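Long-range contact in secreted protein (Streptomyces lividans TK24, PDB 5LXZ), which probably acts as a copper-radical oxidase of the galactose oxidase-like AA5 family, using a tyrosine-containing copper site: residues Y407-L419 and R458-L472. The protein carries 1 engineered substitution. Numbering follows the deposited sequence. Where two conformers were deposited one is given.
With CU (copper (II) ion), chain B; PO4 (phosphate ion), chain G.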
ATOM      1  N   TYR A 407       2.692  10.083  -2.665  1.00  5.83           N
ATOM      2  CA  TYR A 407       1.729   9.682  -1.644  1.00  5.63           C
ATOM      3  C   TYR A 407       0.278  10.161  -1.838  1.00  5.52           C
ATOM      4  O   TYR A 407      -0.423  10.293  -0.853  1.00  5.74           O
ATOM      5  CB  TYR A 407       2.150  10.056  -0.211  1.00  5.68           C
ATOM      6  CG  TYR A 407       3.613   9.997   0.084  1.00  5.70           C
ATOM      7  CD1 TYR A 407       4.278   8.785   0.307  1.00  6.03           C
ATOM      8  CD2 TYR A 407       4.329  11.159   0.225  1.00  5.97           C
ATOM      9  CE1 TYR A 407       5.633   8.750   0.600  1.00  6.12           C
ATOM     10  CE2 TYR A 407       5.682  11.101   0.508  1.00  5.84           C
ATOM     11  CZ  TYR A 407       6.311   9.901   0.743  1.00  5.96           C
ATOM     12  OH  TYR A 407       7.679   9.894   1.051  1.00  6.71           O
ATOM     13  N   PRO A 408      -0.187  10.449  -3.059  1.00  5.70           N
ATOM     14  CA  PRO A 408      -1.581  10.916  -3.123  1.00  6.13           C
ATOM     15  C   PRO A 408      -2.520   9.850  -2.624  1.00  6.23           C
ATOM     16  O   PRO A 408      -2.331   8.633  -2.908  1.00  6.06           O
ATOM     17  CB  PRO A 408      -1.817  11.144  -4.625  1.00  6.11           C
ATOM     18  CG  PRO A 408      -0.865  10.177  -5.264  1.00  5.99           C
ATOM     19  CD  PRO A 408       0.362  10.150  -4.383  1.00  5.87           C
ATOM     20  N   GLN A 409      -3.510  10.282  -1.836  1.00  6.41           N
ATOM     21  CA  GLN A 409      -4.627   9.396  -1.464  1.00  6.84           C
ATOM     22  C   GLN A 409      -5.585   9.310  -2.637  1.00  7.07           C
ATOM     23  O   GLN A 409      -5.754  10.282  -3.381  1.00  6.71           O
ATOM     24  CB  GLN A 409      -5.337   9.925  -0.234  1.00  7.27           C
ATOM     25  CG  GLN A 409      -4.510   9.906   1.045  1.00  7.67           C
ATOM     26  CD  GLN A 409      -3.765  11.208   1.337  1.00  8.35           C
ATOM     27  OE1 GLN A 409      -4.393  12.227   1.642  1.00  9.89           O
ATOM     28  NE2 GLN A 409      -2.449  11.195   1.252  1.00  8.20           N
ATOM     29  N   ALA A 410      -6.224   8.155  -2.852  1.00  6.70           N
ATOM     30  CA  ALA A 410      -7.117   7.947  -3.957  1.00  7.10           C
ATOM     31  C   ALA A 410      -8.183   6.955  -3.613  1.00  7.22           C
ATOM     32  O   ALA A 410      -7.863   5.797  -3.309  1.00  7.89           O
ATOM     33  CB  ALA A 410      -6.385   7.574  -5.219  1.00  7.19           C
ATOM     34  N   SER A 411      -9.433   7.403  -3.571  1.00  6.95           N
ATOM     35  CA  SER A 411     -10.555   6.568  -3.154  1.00  7.17           C
ATOM     36  C   SER A 411     -11.665   6.652  -4.184  1.00  6.72           C
ATOM     37  O   SER A 411     -12.054   7.750  -4.585  1.00  6.57           O
ATOM     38  CB  SER A 411     -11.096   7.045  -1.803  1.00  8.15           C
ATOM     39  OG  SER A 411     -10.330   6.509  -0.702  1.00  9.08           O
ATOM     40  N   ILE A 412     -12.181   5.511  -4.610  1.00  6.61           N
ATOM     41  CA  ILE A 412     -13.336   5.440  -5.499  1.00  7.26           C
ATOM     42  C   ILE A 412     -14.592   5.862  -4.745  1.00  7.53           C
ATOM     43  O   ILE A 412     -14.802   5.462  -3.593  1.00  7.36           O
ATOM     44  CB  ILE A 412     -13.531   4.014  -6.000  1.00  7.18           C
ATOM     45  CG1 ILE A 412     -12.303   3.547  -6.809  1.00  7.34           C
ATOM     46  CG2 ILE A 412     -14.792   3.900  -6.825  1.00  7.84           C
ATOM     47  CD1 ILE A 412     -12.350   2.054  -7.063  1.00  7.48           C
ATOM     48  N   LEU A 413     -15.413   6.718  -5.357  1.00  7.79           N
ATOM     49  CA  LEU A 413     -16.697   7.122  -4.791  1.00  8.58           C
ATOM     50  C   LEU A 413     -17.851   6.453  -5.532  1.00  8.25           C
ATOM     51  O   LEU A 413     -17.694   6.035  -6.682  1.00  8.41           O
ATOM     52  CB  LEU A 413     -16.869   8.650  -4.916  1.00  9.37           C
ATOM     53  CG  LEU A 413     -16.253   9.486  -3.778  1.00 11.43           C
ATOM     54  CD1 LEU A 413     -14.865   9.146  -3.377  1.00 12.29           C
ATOM     55  CD2 LEU A 413     -16.386  10.981  -4.096  1.00 11.59           C
ATOM     56  N   PRO A 414     -19.030   6.413  -4.898  1.00  9.13           N
ATOM     57  CA  PRO A 414     -20.165   5.694  -5.487  1.00  9.84           C
ATOM     58  C   PRO A 414     -20.824   6.279  -6.723  1.00 11.27           C
ATOM     59  O   PRO A 414     -21.644   5.591  -7.353  1.00 13.39           O
ATOM     60  CB  PRO A 414     -21.149   5.568  -4.329  1.00  9.74           C
ATOM     61  CG  PRO A 414     -20.790   6.632  -3.415  1.00  9.74           C
ATOM     62  CD  PRO A 414     -19.307   6.826  -3.519  1.00  9.19           C
ATOM     63  N   ASP A 415     -20.452   7.494  -7.092  1.00 10.99           N
ATOM     64  CA  ASP A 415     -20.923   8.099  -8.324  1.00 12.06           C
ATOM     65  C   ASP A 415     -19.969   7.887  -9.507  1.00 12.18           C
ATOM     66  O   ASP A 415     -20.146   8.497 -10.556  1.00 13.33           O
ATOM     67  CB  ASP A 415     -21.205   9.585  -8.118  1.00 12.05           C
ATOM     68  CG  ASP A 415     -19.971  10.379  -7.794  1.00 13.42           C
ATOM     69  OD1 ASP A 415     -18.897   9.791  -7.525  1.00 12.23           O
ATOM     70  OD2 ASP A 415     -20.046  11.620  -7.813  1.00 14.58           O
ATOM     71  N   ASP A 416     -18.935   7.054  -9.314  1.00 11.66           N
ATOM     72  CA  ASP A 416     -17.887   6.760 -10.313  1.00 11.70           C
ATOM     73  C   ASP A 416     -16.788   7.801 -10.382  1.00 11.25           C
ATOM     74  O   ASP A 416     -15.832   7.638 -11.178  1.00 13.65           O
ATOM     75  CB  ASP A 416     -18.398   6.449 -11.704  1.00 12.46           C
ATOM     76  CG  ASP A 416     -19.323   5.282 -11.746  1.00 14.15           C
ATOM     77  OD1 ASP A 416     -19.211   4.363 -10.915  1.00 12.67           O
ATOM     78  OD2 ASP A 416     -20.176   5.224 -12.674  1.00 16.88           O
ATOM     79  N   SER A 417     -16.851   8.837  -9.569  1.00  9.39           N
ATOM     80  CA  SER A 417     -15.695   9.694  -9.385  1.00  9.28           C
ATOM     81  C   SER A 417     -14.634   9.035  -8.506  1.00  8.76           C
ATOM     82  O   SER A 417     -14.908   8.068  -7.803  1.00  8.40           O
ATOM     83  CB  SER A 417     -16.109  11.067  -8.852  1.00  9.64           C
ATOM     84  OG  SER A 417     -16.509  11.058  -7.520  1.00 10.99           O
ATOM     85  N   VAL A 418     -13.416   9.527  -8.626  1.00  7.56           N
ATOM     86  CA  VAL A 418     -12.314   9.121  -7.779  1.00  7.41           C
ATOM     87  C   VAL A 418     -11.774  10.358  -7.081  1.00  6.98           C
ATOM     88  O   VAL A 418     -11.353  11.303  -7.722  1.00  7.60           O
ATOM     89  CB  VAL A 418     -11.194   8.430  -8.561  1.00  7.61           C
ATOM     90  CG1 VAL A 418     -10.078   7.973  -7.606  1.00  7.75           C
ATOM     91  CG2 VAL A 418     -11.746   7.230  -9.318  1.00  7.52           C
ATOM     92  N   LEU A 419     -11.765  10.361  -5.779  1.00  6.57           N
ATOM     93  CA  LEU A 419     -11.190  11.432  -4.986  1.00  6.70           C
ATOM     94  C   LEU A 419      -9.700  11.267  -4.873  1.00  7.01           C
ATOM     95  O   LEU A 419      -9.256  10.247  -4.320  1.00  7.15           O
ATOM     96  CB  LEU A 419     -11.828  11.497  -3.605  1.00  6.90           C
ATOM     97  CG  LEU A 419     -11.334  12.551  -2.633  1.00  7.58           C
ATOM     98  CD1 LEU A 419     -11.586  13.955  -3.135  1.00  8.32           C
ATOM     99  CD2 LEU A 419     -11.942  12.323  -1.248  1.00  8.34           C
ATOM    100  N   ARG A 458      -1.050  15.331   4.344  0.50  8.30           N
ATOM    101  CA  ARG A 458      -0.889  13.859   4.390  0.50  8.09           C
ATOM    102  C   ARG A 458       0.175  13.414   3.390  0.50  8.07           C
ATOM    103  O   ARG A 458      -0.027  13.552   2.192  0.50  8.70           O
ATOM    104  CB  ARG A 458      -2.239  13.163   4.136  0.50  8.13           C
ATOM    105  CG  ARG A 458      -3.091  13.017   5.428  0.50  8.21           C
ATOM    106  CD  ARG A 458      -4.408  12.341   5.203  0.50  8.34           C
ATOM    107  NE  ARG A 458      -5.296  13.229   4.498  0.50  7.96           N
ATOM    108  CZ  ARG A 458      -6.038  14.160   5.083  0.50  7.96           C
ATOM    109  NH1 ARG A 458      -6.822  14.890   4.325  0.50  7.71           N
ATOM    110  NH2 ARG A 458      -5.991  14.363   6.406  0.50  8.08           N
ATOM    111  N   ASN A 459       1.308  12.908   3.883  1.00  7.33           N
ATOM    112  CA  ASN A 459       2.396  12.424   3.030  1.00  7.50           C
ATOM    113  C   ASN A 459       2.583  10.939   3.303  1.00  7.13           C
ATOM    114  O   ASN A 459       1.603  10.196   3.168  1.00  6.83           O
ATOM    115  CB  ASN A 459       3.646  13.348   3.023  1.00  7.67           C
ATOM    116  CG  ASN A 459       4.364  13.467   4.367  1.00  7.81           C
ATOM    117  OD1 ASN A 459       5.120  12.580   4.782  1.00  7.75           O
ATOM    118  ND2 ASN A 459       4.157  14.604   5.052  1.00  7.34           N
ATOM    119  N   TYR A 460       3.786  10.514   3.641  1.00  6.96           N
ATOM    120  CA  TYR A 460       4.096   9.112   3.995  1.00  7.09           C
ATOM    121  C   TYR A 460       3.212   8.619   5.105  1.00  7.15           C
ATOM    122  O   TYR A 460       2.839   9.374   6.000  1.00  7.37           O
ATOM    123  CB  TYR A 460       5.554   9.116   4.463  1.00  7.58           C
ATOM    124  CG  TYR A 460       6.201   7.823   4.762  1.00  9.05           C
ATOM    125  CD1 TYR A 460       6.164   6.815   3.831  1.00 10.48           C
ATOM    126  CD2 TYR A 460       6.922   7.659   5.925  1.00  9.78           C
ATOM    127  CE1 TYR A 460       6.834   5.630   4.069  1.00 12.78           C
ATOM    128  CE2 TYR A 460       7.590   6.451   6.179  1.00 11.43           C
ATOM    129  CZ  TYR A 460       7.514   5.472   5.235  1.00 12.75           C
ATOM    130  OH  TYR A 460       8.170   4.274   5.466  1.00 19.36           O
ATOM    131  N   HIS A 461       2.817   7.339   5.039  1.00  6.41           N
ATOM    132  CA  HIS A 461       2.033   6.719   6.106  1.00  7.16           C
ATOM    133  C   HIS A 461       0.676   7.367   6.289  1.00  6.44           C
ATOM    134  O   HIS A 461       0.256   7.574   7.436  1.00  6.45           O
ATOM    135  CB  HIS A 461       2.803   6.699   7.420  1.00  8.16           C
ATOM    136  CG  HIS A 461       3.930   5.718   7.453  1.00  8.62           C
ATOM    137  ND1 HIS A 461       4.928   5.768   8.397  1.00  9.78           N
ATOM    138  CD2 HIS A 461       4.184   4.624   6.692  1.00  9.02           C
ATOM    139  CE1 HIS A 461       5.767   4.773   8.209  1.00 10.11           C
ATOM    140  NE2 HIS A 461       5.335   4.059   7.193  1.00  9.78           N
ATOM    141  N   SER A 462      -0.013   7.608   5.178  1.00  6.61           N
ATOM    142  CA  SER A 462      -1.370   8.142   5.155  1.00  6.24           C
ATOM    143  C   SER A 462      -2.288   7.200   4.431  1.00  6.00           C
ATOM    144  O   SER A 462      -1.865   6.112   3.932  1.00  6.38           O
ATOM    145  CB  SER A 462      -1.404   9.509   4.465  1.00  6.45           C
ATOM    146  OG  SER A 462      -0.491  10.398   5.041  1.00  7.03           O
ATOM    147  N   GLY A 463      -3.581   7.558   4.383  1.00  5.60           N
ATOM    148  CA  GLY A 463      -4.489   6.812   3.554  1.00  5.80           C
ATOM    149  C   GLY A 463      -5.885   7.366   3.623  1.00  6.13           C
ATOM    150  O   GLY A 463      -6.112   8.366   4.303  1.00  6.19           O
ATOM    151  N   SER A 464      -6.809   6.709   2.920  1.00  6.37           N
ATOM    152  CA  SER A 464      -8.189   7.158   2.856  1.00  6.80           C
ATOM    153  C   SER A 464      -9.110   5.980   2.677  1.00  6.91           C
ATOM    154  O   SER A 464      -8.747   4.971   2.039  1.00  7.26           O
ATOM    155  CB  SER A 464      -8.408   8.207   1.781  1.00  6.53           C
ATOM    156  OG  SER A 464      -8.200   7.701   0.480  1.00  6.79           O
ATOM    157  N   ILE A 465     -10.301   6.102   3.259  1.00  6.98           N
ATOM    158  CA  ILE A 465     -11.301   5.041   3.284  1.00  7.83           C
ATOM    159  C   ILE A 465     -12.686   5.629   2.997  1.00  7.74           C
ATOM    160  O   ILE A 465     -13.143   6.517   3.738  1.00  8.38           O
ATOM    161  CB  ILE A 465     -11.366   4.429   4.722  1.00  8.95           C
ATOM    162  CG1 ILE A 465      -9.978   3.964   5.203  1.00  9.92           C
ATOM    163  CG2 ILE A 465     -12.425   3.343   4.834  1.00  9.86           C
ATOM    164  CD1 ILE A 465      -9.509   2.749   4.474  1.00 10.37           C
ATOM    165  N   LEU A 466     -13.361   5.086   1.993  1.00  7.17           N
ATOM    166  CA  LEU A 466     -14.784   5.383   1.772  1.00  7.01           C
ATOM    167  C   LEU A 466     -15.633   4.718   2.845  1.00  7.62           C
ATOM    168  O   LEU A 466     -15.458   3.541   3.142  1.00  7.90           O
ATOM    169  CB  LEU A 466     -15.225   4.869   0.416  1.00  6.99           C
ATOM    170  CG  LEU A 466     -16.709   4.979   0.038  1.00  7.13           C
ATOM    171  CD1 LEU A 466     -17.152   6.442  -0.056  1.00  7.45           C
ATOM    172  CD2 LEU A 466     -17.035   4.213  -1.246  1.00  7.23           C
ATOM    173  N   LEU A 467     -16.560   5.474   3.420  1.00  7.42           N
ATOM    174  CA  LEU A 467     -17.438   4.982   4.452  1.00  7.89           C
ATOM    175  C   LEU A 467     -18.821   4.662   3.878  1.00  8.27           C
ATOM    176  O   LEU A 467     -19.211   5.212   2.844  1.00  7.94           O
ATOM    177  CB  LEU A 467     -17.558   6.028   5.563  1.00  8.86           C
ATOM    178  CG  LEU A 467     -16.251   6.492   6.191  1.00  9.48           C
ATOM    179  CD1 LEU A 467     -16.450   7.633   7.159  1.00 10.04           C
ATOM    180  CD2 LEU A 467     -15.544   5.377   6.906  1.00  9.80           C
ATOM    181  N   PRO A 468     -19.618   3.872   4.614  1.00  8.49           N
ATOM    182  CA  PRO A 468     -20.956   3.505   4.137  1.00  8.97           C
ATOM    183  C   PRO A 468     -21.913   4.663   3.944  1.00  9.63           C
ATOM    184  O   PRO A 468     -22.827   4.559   3.142  1.00 10.94           O
ATOM    185  CB  PRO A 468     -21.431   2.492   5.185  1.00  9.12           C
ATOM    186  CG  PRO A 468     -20.169   1.862   5.682  1.00  9.14           C
ATOM    187  CD  PRO A 468     -19.194   3.002   5.738  1.00  8.82           C
ATOM    188  N   ASP A 469     -21.658   5.780   4.605  1.00  8.57           N
ATOM    189  CA  ASP A 469     -22.527   6.949   4.418  1.00 10.49           C
ATOM    190  C   ASP A 469     -22.143   7.792   3.238  1.00  9.92           C
ATOM    191  O   ASP A 469     -22.798   8.825   2.965  1.00 10.64           O
ATOM    192  CB  ASP A 469     -22.630   7.756   5.704  1.00 11.35           C
ATOM    193  CG  ASP A 469     -21.384   8.543   6.021  1.00 12.89           C
ATOM    194  OD1 ASP A 469     -20.332   8.299   5.445  1.00 12.54           O
ATOM    195  OD2 ASP A 469     -21.427   9.446   6.912  1.00 14.58           O
ATOM    196  N   GLY A 470     -21.100   7.404   2.497  1.00  9.15           N
ATOM    197  CA  GLY A 470     -20.629   8.152   1.339  1.00  8.74           C
ATOM    198  C   GLY A 470     -19.617   9.257   1.637  1.00  8.65           C
ATOM    199  O   GLY A 470     -19.156   9.918   0.719  1.00  8.86           O
ATOM    200  N   ARG A 471     -19.286   9.461   2.902  0.50  8.17           N
ATOM    201  CA  ARG A 471     -18.176  10.327   3.273  0.50  8.15           C
ATOM    202  C   ARG A 471     -16.931   9.486   3.340  0.50  8.40           C
ATOM    203  O   ARG A 471     -16.991   8.264   3.246  0.50  8.54           O
ATOM    204  CB  ARG A 471     -18.423  10.992   4.607  0.50  8.24           C
ATOM    205  CG  ARG A 471     -19.650  11.902   4.584  0.50  8.28           C
ATOM    206  CD  ARG A 471     -19.890  12.591   5.924  0.50  8.25           C
ATOM    207  NE  ARG A 471     -21.015  13.512   5.826  0.50  8.59           N
ATOM    208  CZ  ARG A 471     -22.301  13.156   5.899  0.50  9.06           C
ATOM    209  NH1 ARG A 471     -22.665  11.894   6.086  0.50  9.25           N
ATOM    210  NH2 ARG A 471     -23.241  14.071   5.736  0.50  9.55           N
ATOM    211  N   LEU A 472     -15.804  10.161   3.475  1.00  8.67           N
ATOM    212  CA  LEU A 472     -14.491   9.495   3.456  1.00  8.77           C
ATOM    213  C   LEU A 472     -13.660   9.905   4.636  1.00  8.91           C
ATOM    214  O   LEU A 472     -13.634  11.077   5.030  1.00  9.24           O
ATOM    215  CB  LEU A 472     -13.767   9.808   2.179  1.00  8.74           C
ATOM    216  CG  LEU A 472     -14.486   9.265   0.951  1.00  9.18           C
ATOM    217  CD1 LEU A 472     -15.240  10.385   0.211  1.00  8.71           C
ATOM    218  CD2 LEU A 472     -13.542   8.559   0.002  1.00  9.77           C
TER
HETATM  219 CU    CU B 701       6.186   2.455   6.294  0.70  8.81          CU
HETATM  220  P   PO4 G 706     -26.395  12.109   5.930  1.00 32.58           P
HETATM  221  O1  PO4 G 706     -27.269  11.956   7.157  1.00 35.62           O
HETATM  222  O2  PO4 G 706     -25.264  11.074   6.081  1.00 32.37           O
HETATM  223  O3  PO4 G 706     -27.199  11.887   4.666  1.00 31.64           O
HETATM  224  O4  PO4 G 706     -25.866  13.515   5.820  1.00 33.36           O
HETATM  225  O   HOH W   1      -5.693  14.602   1.720  1.00  7.68           O
HETATM  226  O   HOH W   2      -5.998   6.321  -0.520  1.00  7.58           O
HETATM  227  O   HOH W   3     -11.674   4.140  -0.186  1.00  9.58           O
HETATM  228  O   HOH W   4      -8.652  10.159  -1.558  1.00 27.65           O
HETATM  229  O   HOH W   5       8.009   2.424   7.499  0.70 16.96           O
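Tyr-407 lays one face of its ring on the backbone between Asn-459 and Tyr-460, with Tyr-460 N 3.4 Å above the ring plane and over its centre. Tyr-460 CB adds a CH-pi contact 4.2 Å from the Tyr-407 ring centroid. The two rings themselves meet obliquely, their planes 53° apart. Tyr-460 and the next residue, His-461, belong to the copper site that also includes Tyr-248, His-548 and a water, and His-461 NE2 ligates the metal at 2.0 Å. With an alanine here instead of Tyr-407, the Asn-459 to Tyr-460 peptide would probably lose the ring it rests on, leaving the chain that leads to the copper ligand His-461 freer to shift. Farther along, a bend at chi2 (93°) turns the Gln-409 amide toward Arg-458, and the two side chains cross at about a right angle. Arg-458 NE donates to Gln-409 OE1 (3.2 Å) from above the carbonyl plane, and a water joins OE1 to Arg-458 NH1; Glu-497 takes the other end of the guanidinium in a salt bridge. The strands 409-412 and 462-466 run nearly parallel, 12° apart, as the innermost strands of neighbouring four-stranded antiparallel blades in the Kelch beta-propeller. No direct backbone hydrogen bond joins them; side chains and waters fill the interface. At its middle the hydroxyls of Ser-411 and Ser-464 are hydrogen-bonded (OG to OG, 2.7 Å), and separate waters carry them on to Leu-466 N and Ala-410 N. Leu-472 CD2 presses tightly on Ser-411 CB at 3.4 Å, while its CD1 lies 4.1 Å from Leu-419 CD2. Leu-466 ends the apolar row with CD1 beside Pro-414 CD, both residues also touching Phe-587 of strand 582-590.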